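Local coordinates for protein Pcdhgb2 (Mus musculus, PDB 5SZR) that probably acts as a calcium-dependent cell-adhesion protein and may help establish specific neuronal connections, this fragment comprising its extracellular cadherin domains 3 to 6, at residues Asp71-Lys76 against Asp136-Glu141; Asp102-Val107 against Gly140-Val145; Ala336-Val341 against Leu350-Val355; Tyr369-Ala374 against Phe380-Arg385. One frame throughout, in Å; residues are numbered along the deposited sequence.

Interaction 1: Asp71-Lys76 against Asp136-Glu141; sequences DFETAK and DRDSGE. With CA (calcium ion), chain L; CA (calcium ion), chain K; CA (calcium ion), chain J.
Glu73 OE1 is gripped by two calcium ions at once, 2.4 Å from that of chain J and 2.6 Å from that of chain K, while its OE2 meets Asp138 through the chain K ion. Asp138 OD1 completes this bridge at 2.5 Å from calcium K, and its OD2 turns to the calcium of chain L, so one aspartate links two sites. The two carboxylates bring OE2 of Glu73 and OD1 of Asp138 to 3.1 Å, with their planes 65° apart; the shared cation probably offsets the repulsion of these like charges. Glutamate has the length for this task: its chain bends at chi2 (60°), which places OE1 between calcium J and calcium K. Asp71 OD1 also binds calcium J and accepts from Glu73 N in an Asx turn, the donor standing 69° out of the carboxylate plane. Asp136 OD1, a ligand of calcium L, makes an Asx turn too, but receives Asp138 N on its anti lone pair. Each turn probably holds its carboxylate in position for the metal. Beyond the metals the contact is made by van der Waals approaches: Ser139 OG lies in the plane of the Phe72 ring at its edge, 3.4 Å from CE2, and Arg137 NH1 rests 3.7 Å from Glu73 CB. Asp71-Phe72-Glu73 and Asp136-Arg137-Asp138 are the DXE and DXD calcium motifs of successive cadherin repeats. Glu16, Asp102 and Asp105 supply further ligands. Loop 71-76 runs from strand 63-66 into strand 77-85 of one repeat; loop 136-141 leaves strand 128-135 of the next, heading for strand 145-149.

Interaction 2: Asp102-Val107 against Gly140-Val145; sequences DENDCV and GENGDV. With CA (calcium ion), chain K; CA (calcium ion), chain L; CA (calcium ion), chain J.
Two loops without regular strand structure meet where the CA atoms of Asn104 and Asn142 come within 5.2 Å, Asn104 forming the centre of an inverse gamma turn. Over that turn the two amides stack, their planes 25° apart, and Asn142 CG sits 3.5 Å from Asn104 CB. With CG anti to its own carbonyl carbon (chi1 -59°), Asn142 sends ND2 against the Glu103-Asn104 peptide and towards Asp102 OD2. Asn142 ND2 lies 3.0 Å from Asn104 N, but both are donors, so this is packing. Its flat, polar end suits a place between a carboxylate and a peptide plane. With an alanine in place of Asn142, the Glu103-Asn104 peptide would probably lose its amide cover and Asn104 its stacking partner, though the backbone O could still bind calcium. That O binds the calcium of chain L at 2.4 Å, alongside Asn104 OD1 at 2.5 Å and Cys106 O. Cys106 thus binds through its backbone, a link that does not depend on its side chain. Within the same segment, Asp102 OD1 and Glu103 O bind the calcium of chain K; Asp105 spans two ions, OD1 to calcium K and OD2 to calcium J. This is the cadherin DXNDN linker, here with Cys106 in place of the final asparagine. Segment 102-107 joins strand 91-101 of one repeat to strand 109-113 of the next, and 140-145 comes after strand 128-135 and leads into strand 145-149.

Interaction 3: Ala336-Val341 against Leu350-Val355; sequences ALFDMV and LVTKVV
Phe338 and Thr352 meet in a CH-pi contact: Thr352 CB lies over one ring face, 4.0 Å from the centroid and 25° off the normal, displaced towards the rim. The threonine hydroxyl follows it, with OG1 3.4 Å from Phe338 CZ, and the methyl CG2 reaches the same part of the ring at 3.9 Å from CE2. The backbone sets the place of CB; chi1 of -175° then turns OG1 opposite the backbone N and CG2 between that N and the carbonyl carbon, bringing both near CZ. A threonine serves well here, being small enough to fit against a ring and having a beta carbon with a hydrogen to offer. The two strands share no hydrogen bond; they run nearly antiparallel, at 161° and 8.8 Å apart, in different sheets of the beta sandwich of the last cadherin repeat of this fragment. Strand 335-342 is an edge strand bonded to strand 418-428, and strand 350-357 belongs to the facing antiparallel sheet. The purely apolar contacts sit at the other end: Val341 CG2 meets Val351 CG1 at 4.1 Å, the two side chains crossing at about a right angle, and Phe338 CB lies 4.4 Å from that same CG1. Beta-branched valines give compact, stiff surfaces for such face-to-face sheet contact. Val351 and Thr352 both face Val389 in a classic beta bulge, and Leu425 of strand 418-428 touches Phe338 and Val351 alike.

Interaction 4: Tyr369-Ala374 against Phe380-Arg385; sequences YHVLQA and FSLGLR
Leu382 lays its CD2 methyl against the backbone of His370, 3.4 Å from His370 C, and also touches the Tyr369 and Val371 side chains on either side of that residue in sequence. CD2 is 4.0 Å from Tyr369 CB and 3.7 Å from Val371 CG2, the valine and leucine crossing obliquely. Leu382 reaches there because CG stands opposite its backbone N (chi1 177°), extending the branch towards strand 369-371. A forked aliphatic side chain is well suited to touch three successive residues. The strands involved, 369-371 and 380-382, belong to the two different sheets of a cadherin beta sandwich, at an outer edge of each. Polar links close the rim: Tyr369 N donates to Leu384 O at 2.7 Å, with an N-H...O angle of 153°, and a water donates to both Tyr369 O and Leu382 O. The Tyr369 ring brings its edge to the same Leu384 O, in plane, while CB lies 3.5 Å from Gly383 O. Tyrosine suits this place because its ring packs on Val354 and Val409 in the buried region and its OH still reaches Ala356 N, in a weak hydrogen bond. Replacing it by an alanine would probably leave a gap beside both valines and deprive Ala356 N of that partner, while the Tyr369 N bond could persist. His370 and Leu384 lie side by side pointing the same way, CE1 3.7 Å from CD1; histidine combines this ring contact with an NE2 bond to Ser368 OG. Arg385 bonds to Leu367 O and makes a cation-pi contact with Trp366.

How the interactions relate
Interactions 1 and 2 are surface contacts built on shared calcium ions at one junction between repeats, with centres 7 Å apart; they share Gly140 and Glu141, and Asp138 OD2 probably accepts from Cys106 N. Interactions 3 and 4 lie far from them, across the chain's middle, in the last repeat. Both join the same two sheets, and they meet where Val351 CG2 packs on Phe380 CE1 and Val354 on Tyr369. Oxygen ligands, charged and neutral, mark the linker; largely apolar contacts join the sheets of the sandwich, partly buried in interaction 3 and at the surface in interaction 4, where Tyr369 is the buried residue and a backbone bond and a water add polar links.

Interaction 1: Asp71-Lys76 against Asp136-Glu141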
# COMPACT_ATOMS: atom_id res chain seq x y z
N ASP A 71 40.99 -31.74 -26.60
CA ASP A 71 40.52 -30.66 -25.74
C ASP A 71 41.60 -29.59 -25.63
O ASP A 71 42.60 -29.78 -24.93
CB ASP A 71 40.12 -31.18 -24.36
CG ASP A 71 39.64 -30.08 -23.42
OD1 ASP A 71 39.25 -29.00 -23.91
OD2 ASP A 71 39.64 -30.31 -22.20
N PHE A 72 41.41 -28.47 -26.33
CA PHE A 72 42.40 -27.39 -26.32
C PHE A 72 42.64 -26.86 -24.92
O PHE A 72 43.75 -26.44 -24.59
CB PHE A 72 41.93 -26.27 -27.25
CG PHE A 72 42.85 -25.08 -27.28
CD1 PHE A 72 43.91 -25.03 -28.17
CD2 PHE A 72 42.63 -23.99 -26.44
CE1 PHE A 72 44.75 -23.93 -28.21
CE2 PHE A 72 43.47 -22.89 -26.47
CZ PHE A 72 44.53 -22.86 -27.36
N GLU A 73 41.61 -26.88 -24.07
CA GLU A 73 41.76 -26.38 -22.71
C GLU A 73 42.65 -27.28 -21.86
O GLU A 73 43.18 -26.81 -20.85
CB GLU A 73 40.38 -26.21 -22.06
CG GLU A 73 39.60 -24.96 -22.51
CD GLU A 73 39.32 -24.92 -24.01
OE1 GLU A 73 38.85 -25.93 -24.57
OE2 GLU A 73 39.57 -23.86 -24.64
N THR A 74 42.82 -28.54 -22.25
CA THR A 74 43.67 -29.48 -21.54
C THR A 74 45.07 -29.58 -22.14
O THR A 74 46.06 -29.63 -21.40
CB THR A 74 43.03 -30.88 -21.53
OG1 THR A 74 41.72 -30.80 -20.96
CG2 THR A 74 43.87 -31.85 -20.71
N ALA A 75 45.19 -29.61 -23.46
CA ALA A 75 46.49 -29.67 -24.11
C ALA A 75 46.41 -28.93 -25.43
O ALA A 75 45.56 -29.23 -26.27
CB ALA A 75 46.92 -31.12 -24.33
N LYS A 76 47.31 -27.96 -25.62
CA LYS A 76 47.36 -27.17 -26.84
C LYS A 76 48.26 -27.77 -27.92
O LYS A 76 48.18 -27.34 -29.07
CB LYS A 76 47.82 -25.75 -26.53
CG LYS A 76 46.91 -24.99 -25.59
CD LYS A 76 47.43 -23.59 -25.34
CE LYS A 76 46.68 -22.93 -24.21
NZ LYS A 76 47.39 -21.71 -23.73
N ASP A 136 35.57 -17.36 -18.70
CA ASP A 136 35.36 -18.13 -19.93
C ASP A 136 36.63 -18.92 -20.21
O ASP A 136 37.69 -18.33 -20.42
CB ASP A 136 35.02 -17.22 -21.11
CG ASP A 136 34.46 -17.98 -22.30
OD1 ASP A 136 35.12 -18.93 -22.78
OD2 ASP A 136 33.35 -17.64 -22.75
N ARG A 137 36.52 -20.25 -20.21
CA ARG A 137 37.69 -21.11 -20.28
C ARG A 137 38.35 -21.11 -21.65
O ARG A 137 39.48 -21.60 -21.77
CB ARG A 137 37.30 -22.53 -19.88
CG ARG A 137 36.70 -22.65 -18.48
CD ARG A 137 36.56 -24.11 -18.09
NE ARG A 137 37.80 -24.84 -18.36
CZ ARG A 137 37.90 -26.16 -18.39
NH1 ARG A 137 39.07 -26.73 -18.65
NH2 ARG A 137 36.84 -26.92 -18.18
N ASP A 138 37.69 -20.57 -22.68
CA ASP A 138 38.26 -20.50 -24.01
C ASP A 138 39.28 -19.37 -24.12
O ASP A 138 39.42 -18.53 -23.22
CB ASP A 138 37.16 -20.31 -25.06
CG ASP A 138 36.26 -21.53 -25.19
OD1 ASP A 138 36.76 -22.65 -24.98
OD2 ASP A 138 35.06 -21.36 -25.50
N SER A 139 40.01 -19.36 -25.23
CA SER A 139 41.02 -18.36 -25.53
C SER A 139 40.51 -17.37 -26.57
O SER A 139 39.53 -17.63 -27.28
CB SER A 139 42.31 -19.01 -26.04
OG SER A 139 42.89 -19.86 -25.07
N GLY A 140 41.19 -16.23 -26.65
CA GLY A 140 40.92 -15.25 -27.69
C GLY A 140 39.49 -14.76 -27.67
O GLY A 140 38.90 -14.51 -26.61
N GLU A 141 38.91 -14.63 -28.87
CA GLU A 141 37.55 -14.12 -28.99
C GLU A 141 36.54 -15.07 -28.36
O GLU A 141 35.53 -14.62 -27.81
CB GLU A 141 37.22 -13.87 -30.46
CG GLU A 141 38.01 -12.73 -31.08
CD GLU A 141 37.59 -12.44 -32.51
OE1 GLU A 141 36.63 -13.08 -32.99
OE2 GLU A 141 38.23 -11.57 -33.15
CA CA L . 33.48 -19.41 -24.96
CA CA K . 37.91 -24.37 -26.36
CA CA J . 37.56 -27.84 -25.06
O HOH W 1 36.26 -27.90 -22.64
O HOH W 2 36.71 -29.97 -25.43

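Interaction 2: Asp102-Val107 against Gly140-Val145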
# COMPACT_ATOMS: atom_id res chain seq x y z
N ASP A 102 41.88 -23.86 -31.01
CA ASP A 102 40.84 -23.59 -30.03
C ASP A 102 39.49 -23.40 -30.73
O ASP A 102 39.38 -22.60 -31.66
CB ASP A 102 41.19 -22.34 -29.22
CG ASP A 102 40.01 -21.83 -28.40
OD1 ASP A 102 39.32 -22.65 -27.77
OD2 ASP A 102 39.79 -20.60 -28.41
N GLU A 103 38.49 -24.13 -30.26
CA GLU A 103 37.10 -23.94 -30.67
C GLU A 103 36.31 -23.38 -29.50
O GLU A 103 36.68 -23.54 -28.33
CB GLU A 103 36.47 -25.25 -31.14
CG GLU A 103 37.19 -25.94 -32.30
CD GLU A 103 37.07 -25.17 -33.60
OE1 GLU A 103 38.07 -25.08 -34.34
OE2 GLU A 103 35.95 -24.67 -33.89
N ASN A 104 35.20 -22.73 -29.83
CA ASN A 104 34.31 -22.14 -28.84
C ASN A 104 33.41 -23.24 -28.30
O ASN A 104 32.30 -23.47 -28.79
CB ASN A 104 33.50 -21.00 -29.46
CG ASN A 104 32.73 -20.20 -28.43
OD1 ASN A 104 32.92 -20.36 -27.23
ND2 ASN A 104 31.85 -19.33 -28.91
N ASP A 105 33.89 -23.94 -27.26
CA ASP A 105 33.11 -25.00 -26.64
C ASP A 105 32.96 -24.83 -25.13
O ASP A 105 32.52 -25.77 -24.46
CB ASP A 105 33.71 -26.38 -26.96
CG ASP A 105 35.15 -26.52 -26.48
OD1 ASP A 105 35.80 -25.50 -26.19
OD2 ASP A 105 35.64 -27.67 -26.41
N CYS A 106 33.30 -23.66 -24.59
CA CYS A 106 33.15 -23.38 -23.16
C CYS A 106 32.21 -22.20 -22.99
O CYS A 106 32.46 -21.12 -23.52
CB CYS A 106 34.51 -23.09 -22.50
SG CYS A 106 35.57 -24.55 -22.33
N VAL A 107 31.13 -22.42 -22.24
CA VAL A 107 30.11 -21.39 -22.03
C VAL A 107 30.65 -20.33 -21.08
O VAL A 107 31.44 -20.65 -20.17
CB VAL A 107 28.83 -22.03 -21.47
CG1 VAL A 107 27.77 -20.99 -21.14
CG2 VAL A 107 28.29 -23.06 -22.45
N GLY A 140 41.19 -16.23 -26.65
CA GLY A 140 40.92 -15.25 -27.69
C GLY A 140 39.49 -14.76 -27.67
O GLY A 140 38.90 -14.51 -26.61
N GLU A 141 38.91 -14.63 -28.87
CA GLU A 141 37.55 -14.12 -28.99
C GLU A 141 36.54 -15.07 -28.36
O GLU A 141 35.53 -14.62 -27.81
CB GLU A 141 37.22 -13.87 -30.46
CG GLU A 141 38.01 -12.73 -31.08
CD GLU A 141 37.59 -12.44 -32.51
OE1 GLU A 141 36.63 -13.08 -32.99
OE2 GLU A 141 38.23 -11.57 -33.15
N ASN A 142 36.80 -16.38 -28.44
CA ASN A 142 35.89 -17.34 -27.83
C ASN A 142 35.80 -17.16 -26.32
O ASN A 142 34.78 -17.53 -25.72
CB ASN A 142 36.34 -18.76 -28.18
CG ASN A 142 36.38 -19.00 -29.68
OD1 ASN A 142 36.05 -18.12 -30.47
ND2 ASN A 142 36.80 -20.20 -30.08
N GLY A 143 36.82 -16.59 -25.69
CA GLY A 143 36.81 -16.29 -24.28
C GLY A 143 36.52 -14.85 -23.92
O GLY A 143 36.53 -14.50 -22.73
N ASP A 144 36.26 -13.99 -24.90
CA ASP A 144 35.96 -12.58 -24.66
C ASP A 144 34.46 -12.45 -24.39
O ASP A 144 33.64 -12.63 -25.29
CB ASP A 144 36.38 -11.73 -25.85
CG ASP A 144 36.76 -10.32 -25.45
OD1 ASP A 144 37.47 -10.16 -24.43
OD2 ASP A 144 36.35 -9.37 -26.15
N VAL A 145 34.11 -12.13 -23.14
CA VAL A 145 32.72 -12.09 -22.69
C VAL A 145 32.32 -10.64 -22.40
O VAL A 145 33.13 -9.84 -21.94
CB VAL A 145 32.51 -12.97 -21.44
CG1 VAL A 145 31.03 -13.01 -21.05
CG2 VAL A 145 33.05 -14.36 -21.68
CA CA K . 37.91 -24.37 -26.36
CA CA L . 33.48 -19.41 -24.96
CA CA J . 37.56 -27.84 -25.06
O HOH W 1 36.26 -27.90 -22.64
O HOH W 2 36.71 -29.97 -25.43

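Interaction 3: Ala336-Val341 against Leu350-Val355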
# COMPACT_ATOMS: atom_id res chain seq x y z
N ALA A 336 -57.31 30.76 36.40
CA ALA A 336 -57.21 32.21 36.35
C ALA A 336 -58.60 32.79 36.14
O ALA A 336 -59.45 32.19 35.46
CB ALA A 336 -56.26 32.69 35.23
N LEU A 337 -58.84 33.96 36.71
CA LEU A 337 -60.17 34.56 36.75
C LEU A 337 -60.21 35.84 35.93
O LEU A 337 -59.39 36.74 36.13
CB LEU A 337 -60.59 34.85 38.19
CG LEU A 337 -61.93 35.57 38.39
CD1 LEU A 337 -63.04 34.84 37.66
CD2 LEU A 337 -62.25 35.71 39.86
N PHE A 338 -61.18 35.91 35.01
CA PHE A 338 -61.43 37.11 34.21
C PHE A 338 -62.93 37.38 34.31
O PHE A 338 -63.72 36.76 33.59
CB PHE A 338 -60.99 36.91 32.76
CG PHE A 338 -59.55 36.51 32.62
CD1 PHE A 338 -58.56 37.47 32.47
CD2 PHE A 338 -59.18 35.17 32.64
CE1 PHE A 338 -57.23 37.10 32.35
CE2 PHE A 338 -57.86 34.80 32.51
CZ PHE A 338 -56.88 35.77 32.37
N ASP A 339 -63.32 38.31 35.18
CA ASP A 339 -64.73 38.50 35.52
C ASP A 339 -65.31 39.82 35.02
O ASP A 339 -66.46 40.14 35.35
CB ASP A 339 -64.93 38.38 37.03
CG ASP A 339 -64.09 39.37 37.83
OD1 ASP A 339 -63.96 39.17 39.06
OD2 ASP A 339 -63.55 40.33 37.24
N MET A 340 -64.57 40.60 34.24
CA MET A 340 -65.06 41.89 33.77
C MET A 340 -65.42 41.89 32.29
O MET A 340 -65.41 42.95 31.65
CB MET A 340 -64.04 42.98 34.07
CG MET A 340 -63.86 43.31 35.55
SD MET A 340 -65.10 44.43 36.23
CE MET A 340 -66.39 43.30 36.76
N VAL A 341 -65.75 40.73 31.73
CA VAL A 341 -66.06 40.62 30.30
C VAL A 341 -67.43 41.25 30.04
O VAL A 341 -68.44 40.79 30.59
CB VAL A 341 -66.02 39.16 29.82
CG1 VAL A 341 -66.08 39.11 28.30
CG2 VAL A 341 -64.76 38.48 30.33
N LEU A 350 -60.99 40.43 22.65
CA LEU A 350 -59.88 39.67 23.23
C LEU A 350 -60.08 39.57 24.74
O LEU A 350 -59.87 40.54 25.47
CB LEU A 350 -58.55 40.33 22.90
CG LEU A 350 -57.33 39.64 23.52
CD1 LEU A 350 -57.11 38.27 22.89
CD2 LEU A 350 -56.08 40.50 23.40
N VAL A 351 -60.49 38.38 25.21
CA VAL A 351 -60.67 38.17 26.64
C VAL A 351 -59.32 38.12 27.34
O VAL A 351 -59.08 38.83 28.32
CB VAL A 351 -61.48 36.89 26.90
CG1 VAL A 351 -61.63 36.65 28.39
CG2 VAL A 351 -62.84 36.99 26.23
N THR A 352 -58.43 37.27 26.85
CA THR A 352 -57.06 37.19 27.36
C THR A 352 -56.23 36.43 26.33
O THR A 352 -56.74 35.96 25.31
CB THR A 352 -57.01 36.52 28.74
OG1 THR A 352 -55.67 36.57 29.24
CG2 THR A 352 -57.46 35.07 28.65
N LYS A 353 -54.94 36.31 26.62
CA LYS A 353 -54.00 35.67 25.72
C LYS A 353 -53.08 34.79 26.54
O LYS A 353 -52.36 35.29 27.41
CB LYS A 353 -53.20 36.72 24.94
CG LYS A 353 -52.16 36.17 24.00
CD LYS A 353 -51.53 37.30 23.22
CE LYS A 353 -50.34 36.86 22.42
NZ LYS A 353 -49.78 38.01 21.66
N VAL A 354 -53.13 33.48 26.29
CA VAL A 354 -52.17 32.58 26.91
C VAL A 354 -50.80 32.84 26.31
O VAL A 354 -50.64 32.88 25.08
CB VAL A 354 -52.60 31.12 26.73
CG1 VAL A 354 -51.72 30.20 27.55
CG2 VAL A 354 -54.06 30.95 27.10
N VAL A 355 -49.80 33.06 27.16
CA VAL A 355 -48.43 33.29 26.73
C VAL A 355 -47.57 32.17 27.31
O VAL A 355 -47.40 32.08 28.53
CB VAL A 355 -47.90 34.66 27.17
CG1 VAL A 355 -46.45 34.82 26.77
CG2 VAL A 355 -48.76 35.77 26.58

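Interaction 4: Tyr369-Ala374 against Phe380-Arg385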
# COMPACT_ATOMS: atom_id res chain seq x y z
N TYR A 369 -52.19 25.77 20.68
CA TYR A 369 -53.11 25.98 21.80
C TYR A 369 -54.44 25.32 21.49
O TYR A 369 -55.00 25.52 20.40
CB TYR A 369 -53.29 27.47 22.06
CG TYR A 369 -52.00 28.17 22.45
CD1 TYR A 369 -51.70 28.41 23.79
CD2 TYR A 369 -51.08 28.57 21.49
CE1 TYR A 369 -50.53 29.03 24.16
CE2 TYR A 369 -49.89 29.20 21.85
CZ TYR A 369 -49.62 29.42 23.18
OH TYR A 369 -48.45 30.04 23.55
N HIS A 370 -54.96 24.54 22.44
CA HIS A 370 -56.16 23.75 22.22
C HIS A 370 -57.12 23.89 23.39
O HIS A 370 -56.69 23.99 24.54
CB HIS A 370 -55.81 22.27 22.02
CG HIS A 370 -54.78 22.03 20.96
ND1 HIS A 370 -55.11 21.70 19.66
CD2 HIS A 370 -53.43 22.07 21.00
CE1 HIS A 370 -54.01 21.55 18.95
NE2 HIS A 370 -52.97 21.77 19.74
N VAL A 371 -58.41 23.89 23.08
CA VAL A 371 -59.46 23.84 24.09
C VAL A 371 -59.75 22.38 24.41
O VAL A 371 -60.16 21.61 23.52
CB VAL A 371 -60.74 24.55 23.61
CG1 VAL A 371 -61.90 24.29 24.59
CG2 VAL A 371 -60.50 26.04 23.47
N LEU A 372 -59.53 21.98 25.66
CA LEU A 372 -59.88 20.62 26.05
C LEU A 372 -61.33 20.53 26.53
O LEU A 372 -62.04 19.57 26.18
CB LEU A 372 -58.93 20.12 27.14
CG LEU A 372 -57.43 20.22 26.85
CD1 LEU A 372 -56.63 19.69 28.04
CD2 LEU A 372 -57.04 19.49 25.56
N GLN A 373 -61.78 21.50 27.31
CA GLN A 373 -63.14 21.54 27.83
C GLN A 373 -63.67 22.95 27.71
O GLN A 373 -62.93 23.92 27.90
CB GLN A 373 -63.20 21.07 29.28
CG GLN A 373 -62.78 19.63 29.50
CD GLN A 373 -62.60 19.29 30.96
OE1 GLN A 373 -62.65 20.16 31.83
NE2 GLN A 373 -62.38 18.01 31.24
N ALA A 374 -64.96 23.07 27.40
CA ALA A 374 -65.62 24.36 27.29
C ALA A 374 -67.04 24.23 27.82
O ALA A 374 -67.75 23.29 27.46
CB ALA A 374 -65.64 24.86 25.84
N PHE A 380 -66.39 30.95 22.75
CA PHE A 380 -65.03 31.47 22.71
C PHE A 380 -64.21 30.69 21.70
O PHE A 380 -64.39 29.48 21.52
CB PHE A 380 -64.35 31.39 24.08
CG PHE A 380 -65.00 32.24 25.13
CD1 PHE A 380 -64.78 33.61 25.17
CD2 PHE A 380 -65.82 31.67 26.10
CE1 PHE A 380 -65.38 34.39 26.15
CE2 PHE A 380 -66.41 32.45 27.07
CZ PHE A 380 -66.19 33.81 27.10
N SER A 381 -63.30 31.39 21.03
CA SER A 381 -62.33 30.78 20.15
C SER A 381 -60.94 30.91 20.75
O SER A 381 -60.67 31.82 21.54
CB SER A 381 -62.36 31.42 18.76
OG SER A 381 -61.80 32.73 18.80
N LEU A 382 -60.05 29.99 20.36
CA LEU A 382 -58.69 29.93 20.89
C LEU A 382 -57.72 29.83 19.72
O LEU A 382 -57.73 28.83 18.99
CB LEU A 382 -58.53 28.75 21.85
CG LEU A 382 -57.12 28.55 22.42
CD1 LEU A 382 -56.68 29.78 23.20
CD2 LEU A 382 -57.07 27.31 23.29
N GLY A 383 -56.90 30.86 19.53
CA GLY A 383 -55.95 30.89 18.43
C GLY A 383 -54.98 29.73 18.47
O GLY A 383 -54.22 29.58 19.43
N LEU A 384 -55.01 28.89 17.42
CA LEU A 384 -54.18 27.69 17.40
C LEU A 384 -52.72 28.00 17.66
O LEU A 384 -52.05 27.30 18.43
CB LEU A 384 -54.34 26.98 16.05
CG LEU A 384 -53.48 25.72 15.87
CD1 LEU A 384 -53.77 24.72 16.97
CD2 LEU A 384 -53.74 25.10 14.51
N ARG A 385 -52.20 29.06 17.04
CA ARG A 385 -50.81 29.45 17.23
C ARG A 385 -50.64 30.69 18.10
O ARG A 385 -49.53 30.93 18.59
CB ARG A 385 -50.13 29.70 15.88
CG ARG A 385 -50.10 28.50 14.96
CD ARG A 385 -49.30 27.36 15.57
NE ARG A 385 -49.11 26.26 14.63
CZ ARG A 385 -48.47 25.13 14.92
NH1 ARG A 385 -47.95 24.96 16.13
NH2 ARG A 385 -48.34 24.18 14.01
O HOH W 3 -57.49 26.07 19.10